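Local coordinates for protein afamin (Homo sapiens, PDB 6FAK) that carries hydrophobic molecules in body fluids, keeping lipid-modified Wnt proteins soluble and active, and binds vitamin E, at residues 421-426 with 533-538; 406-411 with 521-526; 527-532 with 550-555. One frame throughout, in Å; residues are numbered along the deposited sequence.

Interaction 1: 421-426 with 533-538; sequences LSTEEL and LVKLKH
Lys535 sends its chain straight at the turn 421-423: CG lies anti to the carbonyl carbon (chi1 -74°), and beyond it the chain is fully extended, so that all its length goes into delivering NZ to Leu421 and Thr423. On the other side, Thr423 has OG1 anti to its own carbonyl carbon (chi1 -67°), where the hydroxyl meets the incoming ammonium. NZ donates two hydrogen bonds. One goes to Leu421 O at 2.8 Å, reaching the oxygen in the carbonyl plane with a C=O...N angle of 156°. The other, from Lys535 NZ to Thr423 OG1, measures 3.1 Å. The hydroxyl is also bonded to Asn532 OD1, one turn earlier on the helix that carries Lys535, which helps fix its rotation. Next to the ammonium, Leu426 and Lys535 meet tip to tip, CD1 of Leu426 lying 3.8 Å from CE of Lys535, and Thr415 of helix 376-417 also touches the lysine. The charge is thus buried yet supplied with two oxygens, while the chain also touches Tyr498 and Phe503. It sits close to the N-terminal end of helix 423-440, whose dipole would probably disfavour a cation; the two acceptors are likely to offset this. Ser422 starts that helix, its OG accepting from Glu425 N at 3.2 Å. The result is a serine N-cap with a buried lysine bonded to the preceding carbonyl, joining the beginning of helix 423-440 to the C-terminal end of helix 521-536 in the all-helical third albumin domain.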
loop_
_atom_site.group_PDB
_atom_site.type_symbol
_atom_site.label_atom_id
_atom_site.label_comp_id
_atom_site.label_asym_id
_atom_site.label_seq_id
_atom_site.Cartn_x
_atom_site.Cartn_y
_atom_site.Cartn_z
ATOM N N LEU A 421 -13.717 11.694 -6.435
ATOM C CA LEU A 421 -12.601 11.735 -5.457
ATOM C C LEU A 421 -12.101 13.143 -5.211
ATOM O O LEU A 421 -12.201 14.004 -6.052
ATOM C CB LEU A 421 -11.433 10.870 -5.922
ATOM C CG LEU A 421 -11.795 9.396 -6.055
ATOM C CD1 LEU A 421 -10.659 8.615 -6.640
ATOM C CD2 LEU A 421 -12.264 8.784 -4.746
ATOM N N SER A 422 -11.633 13.415 -4.000
ATOM C CA SER A 422 -10.983 14.678 -3.714
ATOM C C SER A 422 -9.745 14.860 -4.639
ATOM O O SER A 422 -9.058 13.910 -5.057
ATOM C CB SER A 422 -10.534 14.775 -2.262
ATOM O OG SER A 422 -9.483 13.880 -2.006
ATOM N N THR A 423 -9.499 16.125 -4.950
ATOM C CA THR A 423 -8.318 16.485 -5.654
ATOM C C THR A 423 -7.047 15.969 -4.999
ATOM O O THR A 423 -6.155 15.483 -5.722
ATOM C CB THR A 423 -8.277 18.026 -5.866
ATOM O OG1 THR A 423 -9.350 18.337 -6.751
ATOM C CG2 THR A 423 -6.977 18.451 -6.459
ATOM N N GLU A 424 -6.961 16.035 -3.671
ATOM C CA GLU A 424 -5.746 15.547 -2.984
ATOM C C GLU A 424 -5.541 14.062 -3.243
ATOM O O GLU A 424 -4.419 13.618 -3.491
ATOM C CB GLU A 424 -5.774 15.770 -1.451
ATOM C CG GLU A 424 -5.503 17.197 -1.005
ATOM C CD GLU A 424 -4.231 17.754 -1.616
ATOM O OE1 GLU A 424 -4.341 18.644 -2.480
ATOM O OE2 GLU A 424 -3.140 17.242 -1.307
ATOM N N GLU A 425 -6.630 13.302 -3.237
ATOM C CA GLU A 425 -6.543 11.864 -3.487
ATOM C C GLU A 425 -6.113 11.564 -4.934
ATOM O O GLU A 425 -5.288 10.681 -5.152
ATOM C CB GLU A 425 -7.878 11.144 -3.165
ATOM C CG GLU A 425 -7.793 9.653 -3.485
ATOM C CD GLU A 425 -8.814 8.781 -2.781
ATOM O OE1 GLU A 425 -9.838 9.278 -2.229
ATOM O OE2 GLU A 425 -8.558 7.556 -2.807
ATOM N N LEU A 426 -6.690 12.276 -5.897
ATOM C CA LEU A 426 -6.428 12.049 -7.300
ATOM C C LEU A 426 -4.963 12.354 -7.587
ATOM O O LEU A 426 -4.335 11.643 -8.318
ATOM C CB LEU A 426 -7.378 12.889 -8.219
ATOM C CG LEU A 426 -8.811 12.335 -8.276
ATOM C CD1 LEU A 426 -9.874 13.376 -8.665
ATOM C CD2 LEU A 426 -8.856 11.101 -9.183
ATOM N N LEU A 533 -8.857 21.638 -12.930
ATOM C CA LEU A 533 -9.204 22.012 -14.297
ATOM C C LEU A 533 -10.047 20.953 -15.022
ATOM O O LEU A 533 -11.055 21.307 -15.729
ATOM C CB LEU A 533 -7.942 22.307 -15.105
ATOM C CG LEU A 533 -8.175 22.916 -16.473
ATOM C CD1 LEU A 533 -8.788 24.312 -16.374
ATOM C CD2 LEU A 533 -6.839 22.925 -17.212
ATOM N N VAL A 534 -9.656 19.684 -14.837
ATOM C CA VAL A 534 -10.328 18.562 -15.457
ATOM C C VAL A 534 -11.733 18.425 -14.861
ATOM O O VAL A 534 -12.665 18.144 -15.600
ATOM C CB VAL A 534 -9.562 17.217 -15.374
ATOM C CG1 VAL A 534 -10.363 16.112 -15.981
ATOM C CG2 VAL A 534 -8.256 17.271 -16.170
ATOM N N LYS A 535 -11.880 18.617 -13.546
ATOM C CA LYS A 535 -13.226 18.602 -12.911
ATOM C C LYS A 535 -14.053 19.722 -13.501
ATOM O O LYS A 535 -15.208 19.518 -13.934
ATOM C CB LYS A 535 -13.131 18.777 -11.401
ATOM C CG LYS A 535 -12.625 17.543 -10.681
ATOM C CD LYS A 535 -12.486 17.748 -9.204
ATOM C CE LYS A 535 -12.065 16.465 -8.549
ATOM N NZ LYS A 535 -11.962 16.618 -7.098
ATOM N N LEU A 536 -13.461 20.901 -13.540
ATOM C CA LEU A 536 -14.189 22.083 -14.033
ATOM C C LEU A 536 -14.672 21.910 -15.504
ATOM O O LEU A 536 -15.835 22.179 -15.822
ATOM C CB LEU A 536 -13.364 23.329 -13.860
ATOM C CG LEU A 536 -14.036 24.579 -14.507
ATOM C CD1 LEU A 536 -15.345 24.957 -13.844
ATOM C CD2 LEU A 536 -13.041 25.723 -14.490
ATOM N N LYS A 537 -13.793 21.394 -16.344
ATOM C CA LYS A 537 -13.995 21.240 -17.775
ATOM C C LYS A 537 -14.087 19.756 -18.189
ATOM O O LYS A 537 -13.539 19.357 -19.226
ATOM C CB LYS A 537 -12.820 21.911 -18.482
ATOM C CG LYS A 537 -12.635 23.386 -18.170
ATOM C CD LYS A 537 -13.827 24.180 -18.655
ATOM C CE LYS A 537 -13.432 25.623 -18.997
ATOM N NZ LYS A 537 -14.592 26.522 -18.802
ATOM N N HIS A 538 -14.745 18.953 -17.356
ATOM C CA HIS A 538 -14.909 17.511 -17.594
ATOM C C HIS A 538 -15.495 17.140 -18.967
ATOM O O HIS A 538 -15.189 16.057 -19.483
ATOM C CB HIS A 538 -15.755 16.856 -16.471
ATOM C CG HIS A 538 -17.189 17.294 -16.448
ATOM N ND1 HIS A 538 -18.204 16.550 -17.022
ATOM C CD2 HIS A 538 -17.786 18.387 -15.915
ATOM C CE1 HIS A 538 -19.351 17.181 -16.865
ATOM N NE2 HIS A 538 -19.133 18.298 -16.206
#

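Interaction 2: 406-411 with 521-526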
loop_
_atom_site.group_PDB
_atom_site.type_symbol
_atom_site.label_atom_id
_atom_site.label_comp_id
_atom_site.label_asym_id
_atom_site.label_seq_id
_atom_site.Cartn_x
_atom_site.Cartn_y
_atom_site.Cartn_z
ATOM N N LEU A 406 4.025 12.133 -18.391
ATOM C CA LEU A 406 3.200 10.959 -18.250
ATOM C C LEU A 406 2.214 11.132 -17.103
ATOM O O LEU A 406 1.097 10.691 -17.225
ATOM C CB LEU A 406 4.032 9.678 -17.981
ATOM C CG LEU A 406 3.233 8.354 -18.019
ATOM C CD1 LEU A 406 2.377 8.162 -19.267
ATOM C CD2 LEU A 406 4.155 7.160 -17.845
ATOM N N LYS A 407 2.664 11.717 -15.991
ATOM C CA LYS A 407 1.811 11.961 -14.826
ATOM C C LYS A 407 0.563 12.777 -15.218
ATOM O O LYS A 407 -0.547 12.410 -14.827
ATOM C CB LYS A 407 2.580 12.631 -13.697
ATOM C CG LYS A 407 1.779 12.831 -12.420
ATOM C CD LYS A 407 2.582 13.259 -11.203
ATOM C CE LYS A 407 3.573 14.407 -11.416
ATOM N NZ LYS A 407 3.126 15.525 -12.284
ATOM N N TYR A 408 0.747 13.813 -16.042
ATOM C CA TYR A 408 -0.355 14.683 -16.451
ATOM C C TYR A 408 -1.403 13.923 -17.243
ATOM O O TYR A 408 -2.623 14.140 -17.061
ATOM C CB TYR A 408 0.209 15.898 -17.230
ATOM C CG TYR A 408 1.213 16.720 -16.452
ATOM C CD1 TYR A 408 1.066 16.930 -15.072
ATOM C CD2 TYR A 408 2.312 17.293 -17.086
ATOM C CE1 TYR A 408 1.966 17.699 -14.370
ATOM C CE2 TYR A 408 3.235 18.053 -16.397
ATOM C CZ TYR A 408 3.057 18.256 -15.053
ATOM O OH TYR A 408 3.967 18.963 -14.336
ATOM N N HIS A 409 -0.967 12.964 -18.068
ATOM C CA HIS A 409 -1.884 12.101 -18.801
ATOM C C HIS A 409 -2.725 11.214 -17.842
ATOM O O HIS A 409 -3.970 11.080 -18.036
ATOM C CB HIS A 409 -1.157 11.238 -19.852
ATOM C CG HIS A 409 -0.658 12.013 -21.041
ATOM N ND1 HIS A 409 -0.740 11.533 -22.331
ATOM C CD2 HIS A 409 -0.101 13.245 -21.142
ATOM C CE1 HIS A 409 -0.248 12.429 -23.171
ATOM N NE2 HIS A 409 0.152 13.478 -22.473
ATOM N N TYR A 410 -2.089 10.687 -16.816
ATOM C CA TYR A 410 -2.757 9.884 -15.781
ATOM C C TYR A 410 -3.746 10.673 -14.911
ATOM O O TYR A 410 -4.831 10.170 -14.567
ATOM C CB TYR A 410 -1.756 9.115 -14.903
ATOM C CG TYR A 410 -1.193 7.888 -15.622
ATOM C CD1 TYR A 410 -2.044 6.977 -16.248
ATOM C CD2 TYR A 410 0.164 7.616 -15.655
ATOM C CE1 TYR A 410 -1.558 5.857 -16.906
ATOM C CE2 TYR A 410 0.659 6.495 -16.336
ATOM C CZ TYR A 410 -0.218 5.640 -16.967
ATOM O OH TYR A 410 0.199 4.510 -17.615
ATOM N N LEU A 411 -3.350 11.881 -14.565
ATOM C CA LEU A 411 -4.199 12.783 -13.807
ATOM C C LEU A 411 -5.451 13.125 -14.585
ATOM O O LEU A 411 -6.541 13.131 -14.028
ATOM C CB LEU A 411 -3.401 14.044 -13.392
ATOM C CG LEU A 411 -2.331 13.790 -12.344
ATOM C CD1 LEU A 411 -1.594 15.103 -12.142
ATOM C CD2 LEU A 411 -2.887 13.331 -11.004
ATOM N N GLU A 521 6.260 20.185 -3.234
ATOM C CA GLU A 521 5.155 21.122 -2.960
ATOM C C GLU A 521 4.749 21.953 -4.209
ATOM O O GLU A 521 3.561 22.183 -4.444
ATOM C CB GLU A 521 5.459 22.008 -1.727
ATOM C CG GLU A 521 6.351 23.231 -1.946
ATOM C CD GLU A 521 7.832 22.914 -2.124
ATOM O OE1 GLU A 521 8.187 21.939 -2.828
ATOM O OE2 GLU A 521 8.655 23.668 -1.557
ATOM N N LEU A 522 5.725 22.372 -5.012
ATOM C CA LEU A 522 5.431 23.042 -6.287
ATOM C C LEU A 522 4.933 22.057 -7.342
ATOM O O LEU A 522 4.115 22.412 -8.200
ATOM C CB LEU A 522 6.662 23.776 -6.820
ATOM C CG LEU A 522 6.463 24.907 -7.843
ATOM C CD1 LEU A 522 7.699 25.802 -7.789
ATOM C CD2 LEU A 522 6.208 24.427 -9.272
ATOM N N GLN A 523 5.461 20.838 -7.310
ATOM C CA GLN A 523 4.931 19.784 -8.145
ATOM C C GLN A 523 3.449 19.524 -7.772
ATOM O O GLN A 523 2.609 19.397 -8.655
ATOM C CB GLN A 523 5.758 18.494 -8.014
ATOM C CG GLN A 523 5.355 17.392 -8.992
ATOM C CD GLN A 523 5.472 17.849 -10.443
ATOM O OE1 GLN A 523 6.582 18.088 -10.925
ATOM N NE2 GLN A 523 4.322 18.021 -11.132
ATOM N N ARG A 524 3.162 19.438 -6.471
ATOM C CA ARG A 524 1.829 19.115 -5.984
ATOM C C ARG A 524 0.800 20.203 -6.355
ATOM O O ARG A 524 -0.322 19.883 -6.731
ATOM C CB ARG A 524 1.824 18.801 -4.472
ATOM C CG ARG A 524 0.539 18.105 -4.013
ATOM C CD ARG A 524 0.667 17.308 -2.710
ATOM N NE ARG A 524 0.901 15.885 -2.960
ATOM C CZ ARG A 524 -0.004 14.890 -2.919
ATOM N NH1 ARG A 524 -1.301 15.127 -2.620
ATOM N NH2 ARG A 524 0.378 13.648 -3.190
ATOM N N LYS A 525 1.209 21.457 -6.304
ATOM C CA LYS A 525 0.386 22.597 -6.739
ATOM C C LYS A 525 -0.002 22.565 -8.203
ATOM O O LYS A 525 -1.157 22.852 -8.567
ATOM C CB LYS A 525 1.113 23.915 -6.442
ATOM C CG LYS A 525 0.838 25.110 -7.381
ATOM C CD LYS A 525 -0.561 25.735 -7.207
ATOM C CE LYS A 525 -1.101 26.412 -8.480
ATOM N NZ LYS A 525 -2.437 27.066 -8.291
ATOM N N THR A 526 0.971 22.288 -9.055
ATOM C CA THR A 526 0.709 22.066 -10.479
ATOM C C THR A 526 -0.285 20.900 -10.713
ATOM O O THR A 526 -1.207 21.011 -11.533
ATOM C CB THR A 526 2.024 21.786 -11.199
ATOM O OG1 THR A 526 2.841 22.955 -11.074
ATOM C CG2 THR A 526 1.817 21.441 -12.706
#
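Lys407 and Tyr408 both reach across to Gln523, but from different directions. The lysine and glutamine chains slide past each other in opposite directions, the lysine bent at its last two torsions and the glutamine at chi2. This brings Lys407 NZ to 3.0 Å from the atom modelled as NE2 of Gln523; the amide is probably turned over in the model, and whether it bonds to the lysine stays undecided. The firm partner of the ammonium is Asp527, with which it forms a salt bridge just beyond the segment. Tyr408 and Gln523 come from opposite directions and meet obliquely, ring and amide planes 41° apart. The ring starts from CG anti to the carbonyl carbon (chi1 -58°), which carries its hydroxyl end towards helix 521-536. There OH lies 3.7 Å from CG2 of Thr526, a methyl that also comes within 4.1 Å of Tyr408 CE1. Thr526 can offer this methyl because its hydroxyl is turned back to its own helix, OG1 donating to Leu522 O at 3.2 Å beside the regular backbone bond to the same oxygen. The contact joins helices 376-417 and 521-536, whose local axes run 12.5 Å apart at 41°, a spacing bridged by long side chains. Helix 542-560 closes one flank, where Phe549 packs edge-to-face with Tyr408 and touches Thr526; helix 423-440 lies beside the lysine through Glu431 and beside Arg524 through Val427.

Interaction 3: 527-532 with 550-555; sequences DRFLVN and TNFANV
Phe529 and Phe552 account for the whole contact, both of them buried, with slightly more of Phe529 hidden than of Phe552. They form a T-shaped (edge-to-face) pair: the ring of Phe529 comes in edge first and points its CZ at the face of Phe552. That CZ stands 3.4 Å above the plane of the Phe552 ring and over its centre, so the whole face receives it. CD2 and CG of Phe552 both lie 3.5 Å from Phe529 CZ, while Phe529 CE1 follows at 3.9 Å from the same CD2. The ring centroids are 4.8 Å apart and the planes meet at 70°, some way short of perpendicular. Phe529 makes this reach because its CG is anti to the backbone N (chi1 174°), which carries the ring from helix 521-536 toward helix 542-560. Phe552 is further packed by Phe569 of helix 565-572 and by Pro574 and Ile576 beyond it. Replacing Phe552 by an alanine is likely to leave the CZ edge of Phe529 without its aromatic face and to open a gap toward Phe569 and Pro574. With no polar bond across this contact, the two helices are held here by dispersion and the weak attraction of the CZ hydrogen to the pi face, which depends on shape and ring tilt.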
loop_
_atom_site.group_PDB
_atom_site.type_symbol
_atom_site.label_atom_id
_atom_site.label_comp_id
_atom_site.label_asym_id
_atom_site.label_seq_id
_atom_site.Cartn_x
_atom_site.Cartn_y
_atom_site.Cartn_z
ATOM N N ASP A 527 -0.074 19.818 -9.958
ATOM C CA ASP A 527 -0.884 18.617 -10.066
ATOM C C ASP A 527 -2.334 18.907 -9.654
ATOM O O ASP A 527 -3.274 18.462 -10.319
ATOM C CB ASP A 527 -0.274 17.474 -9.259
ATOM C CG ASP A 527 1.017 16.937 -9.861
ATOM O OD1 ASP A 527 1.478 17.353 -10.949
ATOM O OD2 ASP A 527 1.614 16.044 -9.243
ATOM N N ARG A 528 -2.503 19.675 -8.588
ATOM C CA ARG A 528 -3.833 20.055 -8.136
ATOM C C ARG A 528 -4.549 20.937 -9.099
ATOM O O ARG A 528 -5.745 20.767 -9.304
ATOM C CB ARG A 528 -3.846 20.773 -6.800
ATOM C CG ARG A 528 -3.362 19.970 -5.629
ATOM C CD ARG A 528 -3.450 20.912 -4.430
ATOM N NE ARG A 528 -2.858 20.326 -3.248
ATOM C CZ ARG A 528 -1.690 20.639 -2.684
ATOM N NH1 ARG A 528 -0.925 21.613 -3.183
ATOM N NH2 ARG A 528 -1.298 19.987 -1.589
ATOM N N PHE A 529 -3.810 21.858 -9.696
ATOM C CA PHE A 529 -4.368 22.715 -10.767
ATOM C C PHE A 529 -4.975 21.896 -11.905
ATOM O O PHE A 529 -6.133 22.137 -12.335
ATOM C CB PHE A 529 -3.292 23.724 -11.264
ATOM C CG PHE A 529 -3.722 24.534 -12.443
ATOM C CD1 PHE A 529 -3.526 24.064 -13.743
ATOM C CD2 PHE A 529 -4.308 25.764 -12.260
ATOM C CE1 PHE A 529 -3.956 24.785 -14.848
ATOM C CE2 PHE A 529 -4.764 26.501 -13.366
ATOM C CZ PHE A 529 -4.581 25.996 -14.673
ATOM N N LEU A 530 -4.199 20.927 -12.393
ATOM C CA LEU A 530 -4.652 20.092 -13.505
ATOM C C LEU A 530 -5.912 19.295 -13.168
ATOM O O LEU A 530 -6.849 19.253 -13.977
ATOM C CB LEU A 530 -3.571 19.177 -13.994
ATOM C CG LEU A 530 -3.968 18.273 -15.156
ATOM C CD1 LEU A 530 -4.524 18.953 -16.398
ATOM C CD2 LEU A 530 -2.744 17.488 -15.559
ATOM N N VAL A 531 -5.929 18.703 -11.969
ATOM C CA VAL A 531 -7.054 17.945 -11.529
ATOM C C VAL A 531 -8.293 18.834 -11.422
ATOM O O VAL A 531 -9.354 18.468 -11.957
ATOM C CB VAL A 531 -6.759 17.143 -10.244
ATOM C CG1 VAL A 531 -8.017 16.543 -9.621
ATOM C CG2 VAL A 531 -5.772 16.038 -10.567
ATOM N N ASN A 532 -8.171 19.957 -10.742
ATOM C CA ASN A 532 -9.296 20.920 -10.642
ATOM C C ASN A 532 -9.790 21.406 -12.016
ATOM O O ASN A 532 -10.995 21.505 -12.270
ATOM C CB ASN A 532 -8.955 22.092 -9.706
ATOM C CG ASN A 532 -8.810 21.654 -8.262
ATOM O OD1 ASN A 532 -9.560 20.780 -7.801
ATOM N ND2 ASN A 532 -7.883 22.258 -7.534
ATOM N N THR A 550 -1.152 22.839 -21.208
ATOM C CA THR A 550 0.141 23.258 -21.719
ATOM C C THR A 550 0.165 24.758 -22.036
ATOM O O THR A 550 1.216 25.339 -21.959
ATOM C CB THR A 550 0.631 22.525 -22.986
ATOM O OG1 THR A 550 -0.203 22.875 -24.120
ATOM C CG2 THR A 550 0.656 21.049 -22.719
ATOM N N ASN A 551 -0.976 25.349 -22.392
ATOM C CA ASN A 551 -1.071 26.822 -22.538
ATOM C C ASN A 551 -0.725 27.531 -21.184
ATOM O O ASN A 551 0.183 28.373 -21.098
ATOM C CB ASN A 551 -2.472 27.172 -23.016
ATOM C CG ASN A 551 -2.604 28.603 -23.530
ATOM O OD1 ASN A 551 -1.864 29.496 -23.145
ATOM N ND2 ASN A 551 -3.599 28.821 -24.338
ATOM N N PHE A 552 -1.435 27.140 -20.121
ATOM C CA PHE A 552 -1.181 27.635 -18.773
ATOM C C PHE A 552 0.274 27.422 -18.366
ATOM O O PHE A 552 0.896 28.329 -17.803
ATOM C CB PHE A 552 -2.108 26.961 -17.763
ATOM C CG PHE A 552 -3.440 27.595 -17.616
ATOM C CD1 PHE A 552 -3.588 28.767 -16.906
ATOM C CD2 PHE A 552 -4.583 26.944 -18.072
ATOM C CE1 PHE A 552 -4.854 29.320 -16.693
ATOM C CE2 PHE A 552 -5.847 27.489 -17.889
ATOM C CZ PHE A 552 -5.990 28.682 -17.186
ATOM N N ALA A 553 0.827 26.251 -18.688
ATOM C CA ALA A 553 2.222 25.910 -18.343
ATOM C C ALA A 553 3.231 26.827 -19.031
ATOM O O ALA A 553 4.192 27.295 -18.398
ATOM C CB ALA A 553 2.552 24.468 -18.686
ATOM N N ASN A 554 3.029 27.036 -20.328
ATOM C CA ASN A 554 3.853 27.963 -21.070
ATOM C C ASN A 554 3.774 29.377 -20.466
ATOM O O ASN A 554 4.784 29.994 -20.252
ATOM C CB ASN A 554 3.451 27.942 -22.545
ATOM C CG ASN A 554 4.377 28.776 -23.402
ATOM O OD1 ASN A 554 5.575 28.615 -23.354
ATOM N ND2 ASN A 554 3.824 29.627 -24.199
ATOM N N VAL A 555 2.584 29.856 -20.132
ATOM C CA VAL A 555 2.408 31.190 -19.532
ATOM C C VAL A 555 3.152 31.314 -18.178
ATOM O O VAL A 555 3.873 32.288 -17.954
ATOM C CB VAL A 555 0.933 31.561 -19.427
ATOM C CG1 VAL A 555 0.718 32.772 -18.558
ATOM C CG2 VAL A 555 0.345 31.812 -20.833
#

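Overall arrangement
Helix 521-536 supplies one side of all three interactions: 521-526 to interaction 2, 527-532 to interaction 3 and its last turn, in 533-538, to interaction 1. Centres of interactions 2 and 3 lie about 9 Å apart, and each lies about 12 Å from that of interaction 1. Polar links tie them: Lys407 NZ meets Asp527 OD1 at 2.8 Å (interactions 2 and 3), Glu424 OE2 meets Arg524 NH1 at 3.1 Å (1 and 2), and Thr423 OG1 probably hydrogen-bonds Asn532 OD1 at 2.7 Å (1 and 3). Bound PEG, probably from the crystallisation liquor, comes within about 4 Å of the side chains of Thr526 and of Phe529. All belong to the third albumin domain, whereas the deep lipid pocket is formed by the second.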